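Long-range contacts in fatty Acid Kinase (Fak) B3 protein (Streptococcus pneumoniae, PDB 6CNG), which binds a long-chain fatty acid, here linoleic acid, and probably serves fatty acid metabolism as the lipid-carrying partner of a fatty acid kinase: residues M21-A27 and A98-V104; V48-V54 and S81-P86; L178-A183 and I207-A213. All coordinates share one frame; numbering follows the deposited sequence.

Interaction 1 (M21-A27 and A98-V104); sequences MTWKIIA and AKNIFLV
The indole of Trp23 and the side chain of Asn100 run side by side from paired positions of two neighbouring strands. CB of Asn100 sits over the six-membered ring of Trp23, 3.9 Å from its centroid, in a CH-pi contact, and the amide group stands steeply against the indole, the two planes 81° apart. At the edge of the same ring, in its plane, Trp23 CZ3 meets Phe102 CE1 at 3.9 Å. Trp23 reaches both because its CG lies beside the backbone N (chi1 -54°), which brings the far end of the indole toward 98-104. On the face that carries Lys24 and Ile26 the contact is aliphatic: Ile26 CD1 touches Ile101 CG2 at 3.6 Å, the CB atoms of Lys24 and Ala98 lie 3.8 Å apart, and Ile26 CB rests against Leu103 CG.

Strands 23-27 and 100-104 are parallel neighbours, crossing at -17°, in the mixed sheet of the DegV fold that also holds strand 43-54. Their bonds start with a bent one from Asn100 N to Thr22 O, and the four that follow are nearly straight: Lys24 N to Asn100 O, Phe102 N to Lys24 O, Ile26 N to Phe102 O at 2.8 Å and Val104 N to Ile26 O at 2.9 Å. CA-H...O contacts fill in between, such as Trp23 CA to Asn100 O at 3.2 Å.

Further out, helices cover both faces. Leu152 of helix 143-157 packs on Ile25, Phe102 and Val104, while Phe162 of helix 162-174 stacks on the Phe102 ring. On the other face, Phe95 of helix 88-95 touches Ile26 and Ile101, and the extended Lys24 chain carries its NZ to the carbonyl oxygens of Ala94 and Glu96.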
loop_
_atom_site.group_PDB
_atom_site.type_symbol
_atom_site.label_atom_id
_atom_site.label_comp_id
_atom_site.label_asym_id
_atom_site.label_seq_id
_atom_site.Cartn_x
_atom_site.Cartn_y
_atom_site.Cartn_z
ATOM N N MET A 21 3.241 7.610 -28.053
ATOM C CA MET A 21 3.419 6.389 -27.205
ATOM C C MET A 21 3.511 6.745 -25.729
ATOM O O MET A 21 4.600 6.868 -25.187
ATOM C CB MET A 21 4.684 5.646 -27.623
ATOM C CG MET A 21 4.918 4.338 -26.887
ATOM S SD MET A 21 3.985 2.923 -27.518
ATOM C CE MET A 21 5.014 1.639 -26.852
ATOM N N THR A 22 2.359 6.856 -25.075
ATOM C CA THR A 22 2.272 7.378 -23.723
ATOM C C THR A 22 1.832 6.288 -22.760
ATOM O O THR A 22 1.156 5.327 -23.138
ATOM C CB THR A 22 1.324 8.575 -23.611
ATOM O OG1 THR A 22 -0.006 8.184 -23.916
ATOM C CG2 THR A 22 1.725 9.697 -24.562
ATOM N N TRP A 23 2.280 6.441 -21.523
ATOM C CA TRP A 23 2.037 5.497 -20.444
ATOM C C TRP A 23 1.582 6.234 -19.188
ATOM O O TRP A 23 2.088 7.309 -18.861
ATOM C CB TRP A 23 3.312 4.760 -20.065
ATOM C CG TRP A 23 3.993 4.094 -21.153
ATOM C CD1 TRP A 23 4.746 4.665 -22.104
ATOM C CD2 TRP A 23 4.025 2.701 -21.395
ATOM N NE1 TRP A 23 5.248 3.720 -22.941
ATOM C CE2 TRP A 23 4.807 2.498 -22.524
ATOM C CE3 TRP A 23 3.453 1.606 -20.769
ATOM C CZ2 TRP A 23 5.046 1.260 -23.028
ATOM C CZ3 TRP A 23 3.688 0.378 -21.272
ATOM C CH2 TRP A 23 4.481 0.207 -22.381
ATOM N N LYS A 24 0.623 5.645 -18.488
ATOM C CA LYS A 24 0.240 6.110 -17.168
ATOM C C LYS A 24 0.274 4.941 -16.190
ATOM O O LYS A 24 -0.201 3.843 -16.495
ATOM C CB LYS A 24 -1.145 6.762 -17.164
ATOM C CG LYS A 24 -1.102 8.245 -17.013
ATOM C CD LYS A 24 -2.481 8.904 -17.088
ATOM C CE LYS A 24 -2.403 10.424 -16.987
ATOM N NZ LYS A 24 -3.729 11.135 -16.951
ATOM N N ILE A 25 0.864 5.181 -15.029
ATOM C CA ILE A 25 0.744 4.298 -13.878
ATOM C C ILE A 25 -0.177 4.993 -12.889
ATOM O O ILE A 25 0.134 6.087 -12.404
ATOM C CB ILE A 25 2.111 4.005 -13.242
ATOM C CG1 ILE A 25 3.018 3.291 -14.238
ATOM C CG2 ILE A 25 1.927 3.167 -11.993
ATOM C CD1 ILE A 25 4.461 3.203 -13.770
ATOM N N ILE A 26 -1.306 4.357 -12.605
ATOM C CA ILE A 26 -2.328 4.888 -11.710
ATOM C C ILE A 26 -2.380 4.001 -10.479
ATOM O O ILE A 26 -2.266 2.784 -10.579
ATOM C CB ILE A 26 -3.706 4.937 -12.394
ATOM C CG1 ILE A 26 -3.596 5.554 -13.778
ATOM C CG2 ILE A 26 -4.665 5.728 -11.541
ATOM C CD1 ILE A 26 -4.875 5.595 -14.548
ATOM N N ALA A 27 -2.509 4.615 -9.320
ATOM C CA ALA A 27 -2.664 3.862 -8.089
ATOM C C ALA A 27 -3.624 4.610 -7.184
ATOM O O ALA A 27 -3.741 5.822 -7.271
ATOM C CB ALA A 27 -1.322 3.674 -7.359
ATOM N N ALA A 98 -3.492 9.085 -22.081
ATOM C CA ALA A 98 -2.546 7.981 -22.085
ATOM C C ALA A 98 -3.096 6.842 -22.922
ATOM O O ALA A 98 -4.303 6.592 -22.924
ATOM C CB ALA A 98 -2.275 7.454 -20.681
ATOM N N LYS A 99 -2.205 6.157 -23.634
ATOM C CA LYS A 99 -2.607 5.022 -24.456
ATOM C C LYS A 99 -2.350 3.672 -23.786
ATOM O O LYS A 99 -3.025 2.686 -24.100
ATOM C CB LYS A 99 -1.873 5.066 -25.808
ATOM C CG LYS A 99 -2.017 6.371 -26.621
ATOM C CD LYS A 99 -0.886 7.384 -26.325
ATOM C CE LYS A 99 -0.249 8.017 -27.582
ATOM N NZ LYS A 99 0.550 7.054 -28.391
ATOM N N ASN A 100 -1.386 3.616 -22.878
ATOM C CA ASN A 100 -0.999 2.408 -22.166
ATOM C C ASN A 100 -1.153 2.697 -20.675
ATOM O O ASN A 100 -0.412 3.518 -20.130
ATOM C CB ASN A 100 0.460 2.098 -22.478
ATOM C CG ASN A 100 0.669 1.459 -23.835
ATOM O OD1 ASN A 100 -0.235 1.301 -24.625
ATOM N ND2 ASN A 100 1.889 1.085 -24.093
ATOM N N ILE A 101 -2.086 2.009 -20.001
ATOM C CA ILE A 101 -2.456 2.324 -18.622
ATOM C C ILE A 101 -2.397 1.085 -17.742
ATOM O O ILE A 101 -3.020 0.070 -18.046
ATOM C CB ILE A 101 -3.862 2.943 -18.531
ATOM C CG1 ILE A 101 -3.927 4.245 -19.315
ATOM C CG2 ILE A 101 -4.221 3.202 -17.096
ATOM C CD1 ILE A 101 -5.322 4.698 -19.607
ATOM N N PHE A 102 -1.677 1.197 -16.628
ATOM C CA PHE A 102 -1.690 0.227 -15.545
ATOM C C PHE A 102 -2.286 0.873 -14.315
ATOM O O PHE A 102 -1.995 2.025 -13.994
ATOM C CB PHE A 102 -0.285 -0.274 -15.216
ATOM C CG PHE A 102 0.308 -1.004 -16.330
ATOM C CD1 PHE A 102 0.892 -0.339 -17.377
ATOM C CD2 PHE A 102 0.207 -2.366 -16.389
ATOM C CE1 PHE A 102 1.396 -1.035 -18.450
ATOM C CE2 PHE A 102 0.713 -3.060 -17.449
ATOM C CZ PHE A 102 1.302 -2.395 -18.475
ATOM N N LEU A 103 -3.090 0.106 -13.614
ATOM C CA LEU A 103 -3.820 0.607 -12.473
ATOM C C LEU A 103 -3.642 -0.413 -11.371
ATOM O O LEU A 103 -4.084 -1.549 -11.499
ATOM C CB LEU A 103 -5.289 0.798 -12.855
ATOM C CG LEU A 103 -6.196 1.567 -11.915
ATOM C CD1 LEU A 103 -7.586 1.599 -12.497
ATOM C CD2 LEU A 103 -6.211 1.001 -10.510
ATOM N N VAL A 104 -2.985 -0.011 -10.296
ATOM C CA VAL A 104 -2.791 -0.856 -9.134
ATOM C C VAL A 104 -3.691 -0.325 -8.040
ATOM O O VAL A 104 -3.590 0.842 -7.659
ATOM C CB VAL A 104 -1.329 -0.834 -8.674
ATOM C CG1 VAL A 104 -1.087 -1.855 -7.585
ATOM C CG2 VAL A 104 -0.427 -1.066 -9.838
#

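Interaction 2 (V48-V54 and S81-P86); sequences VPLTIQV and SKSACP. With EIC (linoleic acid), chain C.
Val48 opens the contact by laying CG1 on Pro86 CB at 3.6 Å. Two residues on, Leu50 turns its branched end to the second segment: CD1 packs against Pro86 CD, also at 3.6 Å, and CD2 touches both Cys85 and the lipid, 3.4 Å from C2 of linoleic acid. Thr51 pairs with Ala84 through Thr51 N to Ala84 O and Ala84 N to Thr51 O (2.9 Å). Its OG1 holds two waters, one donating to Cys85 O and the other to Lys82 O. Ile52 faces Ser83 in the non-hydrogen-bonded pair. Ser83 OG hydrogen-bonds to Tyr288 OH beside the fatty acid carboxyl group, where its modelled approach is doubtfully close; it probably binds the head group, and Ser111 OG is hydrogen-bonded to the lipid. This short antiparallel pair thus forms one wall of the head-group end of the pocket. Gln53 N to Lys82 O, 2.8 Å and 165° at the hydrogen, and Lys82 N to Gln53 O form the second hydrogen-bonded pair. Val54 ends the run with both methyls 3.5 Å from Ser81 OG.

Strand 57-60 flanks 48-54, helix 67-76 packs on Ile52, Val54 and Ser81, and Tyr91 of helix 88-95 covers Val48 and Pro86.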
loop_
_atom_site.group_PDB
_atom_site.type_symbol
_atom_site.label_atom_id
_atom_site.label_comp_id
_atom_site.label_asym_id
_atom_site.label_seq_id
_atom_site.Cartn_x
_atom_site.Cartn_y
_atom_site.Cartn_z
ATOM N N VAL A 48 -4.981 8.248 -7.073
ATOM C CA VAL A 48 -6.419 8.484 -6.963
ATOM C C VAL A 48 -6.797 8.388 -5.493
ATOM O O VAL A 48 -6.742 7.301 -4.893
ATOM C CB VAL A 48 -7.212 7.501 -7.829
ATOM C CG1 VAL A 48 -8.704 7.773 -7.688
ATOM C CG2 VAL A 48 -6.744 7.581 -9.253
ATOM N N PRO A 49 -7.209 9.489 -4.872
ATOM C CA PRO A 49 -7.400 9.488 -3.425
ATOM C C PRO A 49 -8.656 8.757 -2.985
ATOM O O PRO A 49 -9.720 8.854 -3.593
ATOM C CB PRO A 49 -7.506 10.980 -3.103
ATOM C CG PRO A 49 -8.052 11.557 -4.309
ATOM C CD PRO A 49 -7.483 10.816 -5.448
ATOM N N LEU A 50 -8.517 8.022 -1.899
ATOM C CA LEU A 50 -9.676 7.657 -1.105
ATOM C C LEU A 50 -9.985 8.794 -0.138
ATOM O O LEU A 50 -9.220 9.745 0.004
ATOM C CB LEU A 50 -9.431 6.347 -0.347
ATOM C CG LEU A 50 -9.669 5.097 -1.190
ATOM C CD1 LEU A 50 -8.493 4.775 -2.067
ATOM C CD2 LEU A 50 -10.027 3.913 -0.347
ATOM N N THR A 51 -11.106 8.670 0.554
ATOM C CA THR A 51 -11.520 9.684 1.501
ATOM C C THR A 51 -11.661 9.070 2.876
ATOM O O THR A 51 -11.883 7.870 3.020
ATOM C CB THR A 51 -12.851 10.304 1.105
ATOM O OG1 THR A 51 -13.843 9.281 1.042
ATOM C CG2 THR A 51 -12.738 10.963 -0.235
ATOM N N ILE A 52 -11.518 9.927 3.881
ATOM C CA ILE A 52 -11.720 9.583 5.280
ATOM C C ILE A 52 -12.659 10.616 5.880
ATOM O O ILE A 52 -12.349 11.806 5.881
ATOM C CB ILE A 52 -10.394 9.575 6.049
ATOM C CG1 ILE A 52 -9.492 8.457 5.500
ATOM C CG2 ILE A 52 -10.640 9.386 7.520
ATOM C CD1 ILE A 52 -8.041 8.787 5.509
ATOM N N GLN A 53 -13.794 10.168 6.379
ATOM C CA GLN A 53 -14.790 11.052 6.969
ATOM C C GLN A 53 -14.643 11.034 8.486
ATOM O O GLN A 53 -14.714 9.968 9.100
ATOM C CB GLN A 53 -16.185 10.575 6.561
ATOM C CG GLN A 53 -17.358 11.443 7.063
ATOM C CD GLN A 53 -18.643 10.638 7.383
ATOM O OE1 GLN A 53 -18.922 10.299 8.544
ATOM N NE2 GLN A 53 -19.425 10.343 6.351
ATOM N N VAL A 54 -14.439 12.210 9.082
ATOM C CA VAL A 54 -14.399 12.381 10.533
ATOM C C VAL A 54 -15.510 13.343 10.917
ATOM O O VAL A 54 -15.416 14.539 10.639
ATOM C CB VAL A 54 -13.048 12.919 11.004
ATOM C CG1 VAL A 54 -12.993 12.912 12.475
ATOM C CG2 VAL A 54 -11.922 12.102 10.409
ATOM N N SER A 81 -14.480 7.082 12.790
ATOM C CA SER A 81 -14.226 7.603 11.454
ATOM C C SER A 81 -14.317 6.460 10.441
ATOM O O SER A 81 -14.171 5.289 10.787
ATOM C CB SER A 81 -12.852 8.287 11.422
ATOM O OG SER A 81 -12.776 9.374 12.345
ATOM N N LYS A 82 -14.534 6.819 9.170
ATOM C CA LYS A 82 -14.844 5.881 8.094
ATOM C C LYS A 82 -14.071 6.218 6.828
ATOM O O LYS A 82 -13.884 7.381 6.519
ATOM C CB LYS A 82 -16.340 5.974 7.775
ATOM C CG LYS A 82 -16.751 5.469 6.385
ATOM C CD LYS A 82 -18.282 5.440 6.199
ATOM C CE LYS A 82 -18.731 4.661 4.950
ATOM N NZ LYS A 82 -17.613 3.982 4.208
ATOM N N SER A 83 -13.647 5.213 6.075
ATOM C CA SER A 83 -13.046 5.438 4.762
ATOM C C SER A 83 -14.023 5.127 3.622
ATOM O O SER A 83 -15.009 4.410 3.797
ATOM C CB SER A 83 -11.785 4.602 4.596
ATOM O OG SER A 83 -12.097 3.257 4.515
ATOM N N ALA A 84 -13.736 5.696 2.449
ATOM C CA ALA A 84 -14.492 5.394 1.242
ATOM C C ALA A 84 -13.553 5.303 0.054
ATOM O O ALA A 84 -12.533 5.981 0.003
ATOM C CB ALA A 84 -15.529 6.469 0.915
ATOM N N CYS A 85 -13.935 4.489 -0.904
ATOM C CA CYS A 85 -13.093 4.192 -2.054
ATOM C C CYS A 85 -13.388 5.160 -3.189
ATOM O O CYS A 85 -14.384 5.878 -3.174
ATOM C CB CYS A 85 -13.329 2.749 -2.504
ATOM S SG CYS A 85 -14.919 2.433 -3.218
ATOM N N PRO A 86 -12.539 5.186 -4.219
ATOM C CA PRO A 86 -12.785 6.083 -5.340
ATOM C C PRO A 86 -13.955 5.645 -6.191
ATOM O O PRO A 86 -14.252 4.459 -6.350
ATOM C CB PRO A 86 -11.487 6.005 -6.139
ATOM C CG PRO A 86 -10.505 5.492 -5.179
ATOM C CD PRO A 86 -11.262 4.496 -4.399
HETATM C C1 EIC C . -12.125 1.893 1.818
HETATM C C2 EIC C . -10.649 1.667 2.125
HETATM C C3 EIC C . -10.393 0.554 3.116
HETATM C C4 EIC C . -8.932 0.171 3.155
HETATM C C5 EIC C . -8.679 -1.010 4.066
HETATM C C6 EIC C . -7.227 -1.472 4.020
HETATM C C7 EIC C . -6.263 -0.555 4.786
HETATM C C8 EIC C . -4.821 -0.973 4.566
HETATM C C9 EIC C . -3.934 0.045 5.243
HETATM C C10 EIC C . -3.463 -0.154 6.455
HETATM C C11 EIC C . -3.785 -1.398 7.271
HETATM C C12 EIC C . -2.448 -1.871 7.827
HETATM C C13 EIC C . -1.996 -3.104 7.744
HETATM C C14 EIC C . -2.792 -4.220 7.100
HETATM C C15 EIC C . -2.553 -4.290 5.594
HETATM C C16 EIC C . -3.352 -5.443 5.007
HETATM C C17 EIC C . -3.281 -5.459 3.508
HETATM C C18 EIC C . -4.126 -6.594 2.976
HETATM O O1 EIC C . -12.649 1.440 0.764
HETATM O O2 EIC C . -12.823 2.541 2.636
HETATM O O HOH W 1 -14.087 8.575 -1.981
HETATM O O HOH W 2 -14.860 8.946 3.952
#

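Interaction 3 (L178-A183 and I207-A213); sequences LLFVLA and IRMVGKA. With EIC (linoleic acid), chain C.
The Phe180 ring is sandwiched between the neighbouring strand and the bound lipid. Over one face lies the backbone of Gly211, its CA 3.7 Å from the ring centroid in a CH-pi contact. Over the opposite face, displaced toward the rim, is C14 of linoleic acid, 3.6 Å from Phe180 CD2. Met209 comes in at the edge, and its SD stands 3.8 Å from Phe180 CE1, 79° off the ring normal, a Met-aromatic contact made by the rim of the ring. The ring lies over the next strand because CG of Phe180 sits between the backbone N and the carbonyl carbon (chi1 55°), and the fully extended Met209 chain runs out alongside it.

Strands 178-182 and 207-213 are antiparallel. Phe180 and Gly211 form one hydrogen-bonded pair (Phe180 N to Gly211 O, 2.8 Å); Leu182 and Met209 form the next (Met209 N to Leu182 O, 2.7 Å). Toward Ala213 the pairing slackens to a weak bond from Ala213 N to Leu178 O, where a water bridges Leu178 N and Ala213 O.

On the face away from the lipid, Val181 CG2 lies beside Val210 CG2 at 4.2 Å, and Val181 CG1 meets Arg208 CB at 3.8 Å. Leu179, on this face too, packs against Leu239 of helix 228-242. Strands 219-226 and 294-300 flank the pair, setting it inside the second sheet of the protein.

Phe180 shares its face with Leu178, Leu182 and Met209. Leu182 CD1 approaches C13 of the lipid, Leu178 CD2 approaches C15, and Ala213 CB lies 4.0 Å from C18. With aliphatic side chains and one ring face as its partners, the tail end of the fatty acid is probably held on this wall mainly by dispersion and shape.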
loop_
_atom_site.group_PDB
_atom_site.type_symbol
_atom_site.label_atom_id
_atom_site.label_comp_id
_atom_site.label_asym_id
_atom_site.label_seq_id
_atom_site.Cartn_x
_atom_site.Cartn_y
_atom_site.Cartn_z
ATOM N N LEU A 178 3.996 -8.645 1.891
ATOM C CA LEU A 178 3.824 -7.580 2.876
ATOM C C LEU A 178 3.885 -8.137 4.292
ATOM O O LEU A 178 3.233 -9.125 4.607
ATOM C CB LEU A 178 2.481 -6.848 2.686
ATOM C CG LEU A 178 2.258 -5.647 3.628
ATOM C CD1 LEU A 178 3.014 -4.439 3.184
ATOM C CD2 LEU A 178 0.817 -5.288 3.746
ATOM N N LEU A 179 4.647 -7.488 5.148
ATOM C CA LEU A 179 4.568 -7.698 6.580
ATOM C C LEU A 179 4.187 -6.367 7.206
ATOM O O LEU A 179 4.641 -5.317 6.759
ATOM C CB LEU A 179 5.912 -8.117 7.149
ATOM C CG LEU A 179 6.273 -9.591 7.302
ATOM C CD1 LEU A 179 7.761 -9.762 7.529
ATOM C CD2 LEU A 179 5.546 -10.203 8.473
ATOM N N PHE A 180 3.342 -6.407 8.222
ATOM C CA PHE A 180 2.992 -5.198 8.954
ATOM C C PHE A 180 3.206 -5.411 10.438
ATOM O O PHE A 180 3.176 -6.536 10.937
ATOM C CB PHE A 180 1.567 -4.739 8.653
ATOM C CG PHE A 180 0.526 -5.776 8.886
ATOM C CD1 PHE A 180 0.083 -6.059 10.156
ATOM C CD2 PHE A 180 -0.038 -6.446 7.818
ATOM C CE1 PHE A 180 -0.869 -6.983 10.354
ATOM C CE2 PHE A 180 -0.998 -7.385 8.017
ATOM C CZ PHE A 180 -1.420 -7.661 9.270
ATOM N N VAL A 181 3.477 -4.318 11.129
ATOM C CA VAL A 181 3.431 -4.289 12.580
ATOM C C VAL A 181 2.557 -3.134 13.016
ATOM O O VAL A 181 2.856 -1.973 12.720
ATOM C CB VAL A 181 4.805 -4.129 13.223
ATOM C CG1 VAL A 181 4.646 -4.164 14.715
ATOM C CG2 VAL A 181 5.712 -5.204 12.698
ATOM N N LEU A 182 1.527 -3.452 13.759
ATOM C CA LEU A 182 0.578 -2.460 14.201
ATOM C C LEU A 182 0.515 -2.460 15.718
ATOM O O LEU A 182 0.255 -3.482 16.342
ATOM C CB LEU A 182 -0.791 -2.759 13.599
ATOM C CG LEU A 182 -0.815 -3.089 12.123
ATOM C CD1 LEU A 182 -2.231 -3.353 11.671
ATOM C CD2 LEU A 182 -0.229 -1.973 11.317
ATOM N N ALA A 183 0.707 -1.279 16.296
ATOM C CA ALA A 183 0.465 -1.057 17.707
ATOM C C ALA A 183 -1.000 -0.789 18.011
ATOM O O ALA A 183 -1.433 -0.995 19.141
ATOM C CB ALA A 183 1.301 0.132 18.136
ATOM N N ILE A 207 1.003 -4.810 23.130
ATOM C CA ILE A 207 1.011 -5.918 22.186
ATOM C C ILE A 207 0.746 -5.389 20.781
ATOM O O ILE A 207 -0.358 -4.919 20.484
ATOM C CB ILE A 207 -0.007 -6.993 22.578
ATOM C CG1 ILE A 207 0.402 -7.648 23.905
ATOM C CG2 ILE A 207 -0.130 -8.005 21.492
ATOM C CD1 ILE A 207 1.791 -8.253 23.907
ATOM N N ARG A 208 1.753 -5.499 19.906
ATOM C CA ARG A 208 1.646 -5.071 18.519
ATOM C C ARG A 208 1.388 -6.283 17.640
ATOM O O ARG A 208 1.939 -7.357 17.881
ATOM C CB ARG A 208 2.916 -4.355 18.072
ATOM C CG ARG A 208 3.404 -3.355 19.095
ATOM C CD ARG A 208 4.473 -2.415 18.592
ATOM N NE ARG A 208 4.939 -1.554 19.693
ATOM C CZ ARG A 208 6.112 -0.913 19.737
ATOM N NH1 ARG A 208 6.981 -1.011 18.738
ATOM N NH2 ARG A 208 6.421 -0.169 20.796
ATOM N N MET A 209 0.510 -6.113 16.659
ATOM C CA MET A 209 0.158 -7.177 15.732
ATOM C C MET A 209 1.202 -7.288 14.637
ATOM O O MET A 209 1.401 -6.360 13.863
ATOM C CB MET A 209 -1.183 -6.887 15.087
ATOM C CG MET A 209 -1.602 -7.950 14.118
ATOM S SD MET A 209 -3.163 -7.581 13.352
ATOM C CE MET A 209 -3.511 -9.059 12.401
ATOM N N VAL A 210 1.825 -8.441 14.542
ATOM C CA VAL A 210 2.734 -8.747 13.455
ATOM C C VAL A 210 1.964 -9.626 12.489
ATOM O O VAL A 210 1.464 -10.687 12.864
ATOM C CB VAL A 210 3.980 -9.460 13.984
ATOM C CG1 VAL A 210 4.874 -9.825 12.873
ATOM C CG2 VAL A 210 4.699 -8.582 14.966
ATOM N N GLY A 211 1.830 -9.180 11.258
ATOM C CA GLY A 211 0.968 -9.888 10.347
ATOM C C GLY A 211 1.462 -9.756 8.933
ATOM O O GLY A 211 2.433 -9.061 8.643
ATOM N N LYS A 212 0.770 -10.452 8.043
ATOM C CA LYS A 212 1.053 -10.379 6.632
ATOM C C LYS A 212 -0.232 -10.154 5.865
ATOM O O LYS A 212 -1.320 -10.393 6.369
ATOM C CB LYS A 212 1.699 -11.662 6.120
ATOM C CG LYS A 212 0.848 -12.891 6.198
ATOM C CD LYS A 212 1.622 -14.120 5.712
ATOM C CE LYS A 212 0.767 -15.373 5.538
ATOM N NZ LYS A 212 1.587 -16.624 5.213
ATOM N N ALA A 213 -0.092 -9.687 4.632
ATOM C CA ALA A 213 -1.195 -9.771 3.685
ATOM C C ALA A 213 -1.387 -11.232 3.289
ATOM O O ALA A 213 -0.436 -11.897 2.866
ATOM C CB ALA A 213 -0.910 -8.910 2.456
HETATM C C1 EIC C . -12.125 1.893 1.818
HETATM C C2 EIC C . -10.649 1.667 2.125
HETATM C C3 EIC C . -10.393 0.554 3.116
HETATM C C4 EIC C . -8.932 0.171 3.155
HETATM C C5 EIC C . -8.679 -1.010 4.066
HETATM C C6 EIC C . -7.227 -1.472 4.020
HETATM C C7 EIC C . -6.263 -0.555 4.786
HETATM C C8 EIC C . -4.821 -0.973 4.566
HETATM C C9 EIC C . -3.934 0.045 5.243
HETATM C C10 EIC C . -3.463 -0.154 6.455
HETATM C C11 EIC C . -3.785 -1.398 7.271
HETATM C C12 EIC C . -2.448 -1.871 7.827
HETATM C C13 EIC C . -1.996 -3.104 7.744
HETATM C C14 EIC C . -2.792 -4.220 7.100
HETATM C C15 EIC C . -2.553 -4.290 5.594
HETATM C C16 EIC C . -3.352 -5.443 5.007
HETATM C C17 EIC C . -3.281 -5.459 3.508
HETATM C C18 EIC C . -4.126 -6.594 2.976
HETATM O O1 EIC C . -12.649 1.440 0.764
HETATM O O2 EIC C . -12.823 2.541 2.636
HETATM O O HOH W 3 2.238 -11.197 1.767
#

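Interactions 1 and 2 share a sheet, and interaction 2 is nested in the loop that interaction 1 closes. They touch directly: Ala27 O lies 2.7 Å from Val48 N, probably a hydrogen bond, and Ile26 CG2 packs on Val48 CG2 at 3.6 Å. Interaction 3 belongs to the other sheet; its centre is about 31 Å from that of interaction 1 and about 22 Å from that of interaction 2, without contact to either. Linoleic acid spans the gap: interaction 2 meets its carboxyl end and interaction 3 its tail. Interaction 1 stays behind this pocket, with the Val104 side chain about 12 Å from the lipid.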